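Long-range contact in putative peptidase M23 (Pseudomonas aeruginosa PAO1, PDB 2HSI), which is probably a zinc-dependent metalloendopeptidase of the M23 family, binding a zinc ion through histidine and aspartate side chains: residues A139-F144 and G221-F226. Sequence-based numbering, arbitrary orientation.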
# COMPACT_ATOMS: atom_id res chain seq x y z
N ALA A 139 6.13 1.53 -11.94
CA ALA A 139 4.87 1.58 -12.68
C ALA A 139 3.71 0.92 -11.93
O ALA A 139 2.61 1.46 -11.91
CB ALA A 139 5.02 0.97 -14.06
N ALA A 140 3.98 -0.23 -11.29
CA ALA A 140 2.93 -0.95 -10.56
C ALA A 140 2.36 -0.16 -9.38
O ALA A 140 1.14 -0.09 -9.19
CB ALA A 140 3.44 -2.29 -10.08
N TYR A 141 3.23 0.46 -8.59
CA TYR A 141 2.77 1.32 -7.49
C TYR A 141 1.94 2.53 -7.95
O TYR A 141 1.12 3.05 -7.18
CB TYR A 141 3.95 1.80 -6.66
CG TYR A 141 4.58 0.76 -5.76
CD1 TYR A 141 3.81 0.01 -4.85
CD2 TYR A 141 5.95 0.58 -5.77
CE1 TYR A 141 4.42 -0.92 -3.99
CE2 TYR A 141 6.56 -0.32 -4.94
CZ TYR A 141 5.80 -1.07 -4.05
OH TYR A 141 6.46 -1.97 -3.25
N ARG A 142 2.15 2.97 -9.19
CA ARG A 142 1.45 4.12 -9.76
C ARG A 142 0.14 3.75 -10.45
O ARG A 142 -0.56 4.63 -10.92
CB ARG A 142 2.36 4.88 -10.72
CG ARG A 142 3.43 5.66 -10.00
CD ARG A 142 4.55 6.10 -10.90
NE ARG A 142 5.60 6.73 -10.10
CZ ARG A 142 6.73 7.24 -10.59
NH1 ARG A 142 6.98 7.20 -11.89
NH2 ARG A 142 7.61 7.78 -9.76
N ARG A 143 -0.18 2.46 -10.50
CA ARG A 143 -1.49 2.03 -11.01
C ARG A 143 -2.64 2.60 -10.15
O ARG A 143 -2.59 2.54 -8.92
CB ARG A 143 -1.58 0.51 -11.09
CG ARG A 143 -2.77 0.03 -11.91
CD ARG A 143 -3.25 -1.29 -11.37
NE ARG A 143 -4.37 -1.87 -12.11
CZ ARG A 143 -4.25 -2.61 -13.22
NH1 ARG A 143 -3.05 -2.85 -13.75
NH2 ARG A 143 -5.33 -3.11 -13.80
N PHE A 144 -3.63 3.18 -10.81
CA PHE A 144 -4.79 3.73 -10.11
C PHE A 144 -6.07 3.21 -10.76
O PHE A 144 -6.66 3.85 -11.62
CB PHE A 144 -4.75 5.28 -10.10
CG PHE A 144 -5.73 5.91 -9.13
CD1 PHE A 144 -5.41 6.05 -7.78
CD2 PHE A 144 -6.97 6.35 -9.57
CE1 PHE A 144 -6.34 6.63 -6.89
CE2 PHE A 144 -7.90 6.91 -8.70
CZ PHE A 144 -7.58 7.05 -7.36
N GLY A 221 -5.07 2.90 -6.09
CA GLY A 221 -3.69 3.09 -5.64
C GLY A 221 -3.31 2.40 -4.34
O GLY A 221 -2.14 2.47 -3.94
N PHE A 222 -4.28 1.77 -3.68
CA PHE A 222 -4.07 1.06 -2.43
C PHE A 222 -3.52 -0.31 -2.79
O PHE A 222 -4.25 -1.15 -3.31
CB PHE A 222 -5.40 0.93 -1.68
CG PHE A 222 -5.30 0.36 -0.28
CD1 PHE A 222 -4.17 0.56 0.51
CD2 PHE A 222 -6.40 -0.30 0.28
CE1 PHE A 222 -4.12 0.07 1.81
CE2 PHE A 222 -6.36 -0.80 1.57
CZ PHE A 222 -5.23 -0.62 2.35
N ILE A 223 -2.23 -0.52 -2.55
CA ILE A 223 -1.50 -1.67 -3.12
C ILE A 223 -0.65 -2.38 -2.06
O ILE A 223 0.09 -1.72 -1.30
CB ILE A 223 -0.64 -1.20 -4.34
CG1 ILE A 223 -1.54 -0.82 -5.54
CG2 ILE A 223 0.43 -2.27 -4.76
CD1 ILE A 223 -0.87 0.02 -6.60
N SER A 224 -0.76 -3.71 -1.99
CA SER A 224 0.19 -4.52 -1.21
C SER A 224 1.25 -5.13 -2.12
O SER A 224 0.95 -5.58 -3.23
CB SER A 224 -0.51 -5.64 -0.44
OG SER A 224 -1.25 -5.13 0.65
N MET A 225 2.49 -5.14 -1.65
CA MET A 225 3.57 -5.82 -2.34
C MET A 225 4.20 -6.81 -1.37
O MET A 225 4.33 -6.51 -0.17
CB MET A 225 4.60 -4.80 -2.86
CG MET A 225 5.84 -5.41 -3.56
SD MET A 225 7.12 -5.98 -2.41
CE MET A 225 8.59 -5.30 -3.19
N PHE A 226 4.57 -7.98 -1.88
CA PHE A 226 5.28 -9.00 -1.10
C PHE A 226 6.46 -9.50 -1.90
O PHE A 226 6.32 -9.81 -3.07
CB PHE A 226 4.36 -10.19 -0.78
CG PHE A 226 3.13 -9.80 -0.04
CD1 PHE A 226 3.15 -9.72 1.34
CD2 PHE A 226 1.97 -9.49 -0.72
CE1 PHE A 226 2.02 -9.34 2.03
CE2 PHE A 226 0.83 -9.10 -0.03
CZ PHE A 226 0.86 -9.04 1.35
O HOH W 1 0.25 3.29 -4.52
O HOH W 2 -4.82 0.98 -8.06
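Tyr141, in the last turn of helix 127-141, lays its ring obliquely across two residues of the neighbouring strand, Ile223 and Met225. The contact runs along one flank of the ring atoms: CD1 lies 4.1 Å from Ile223 CG2, and CE1 4.0 Å from Met225 CB. The phenol oxygen goes farthest, with OH 3.4 Å from Met225 CB. A chi1 of -74° sets the ring beside the tyrosine's own backbone N and carries it along the strand. Met225 starts with CG anti to its N (chi1 177°), then bends at chi2 and chi3, so that SD and CE also pass close to the phenol oxygen, which has a weak hydrogen bond to Asn263. Ile223 divides its branches: CG2 meets the ring, whereas CD1 reaches the helix end, 3.3 Å from Ala140 O. The i to i+2 alternation of strand 222-229 accounts for the pairing, since Ile223 and Met225 face the helix while Phe222, Ser224 and Phe226 turn from it. The helix thus packs on one face of the antiparallel sheet of the M23 domain, where the side chain of Met225 is about 9 Å from the zinc ion and near that of its ligand His261. No direct hydrogen bond joins the segments; two waters do so. One donates to Tyr141 O and Gly221 O, while the other donates to Arg143 O and accepts from Gly221 N. Beside the second bridge, Gly221 CA makes a CH...O contact with Arg143 O (3.5 Å, 144° at H), and Phe144 brings ring atom CD1 to 3.6 Å from Gly221 N.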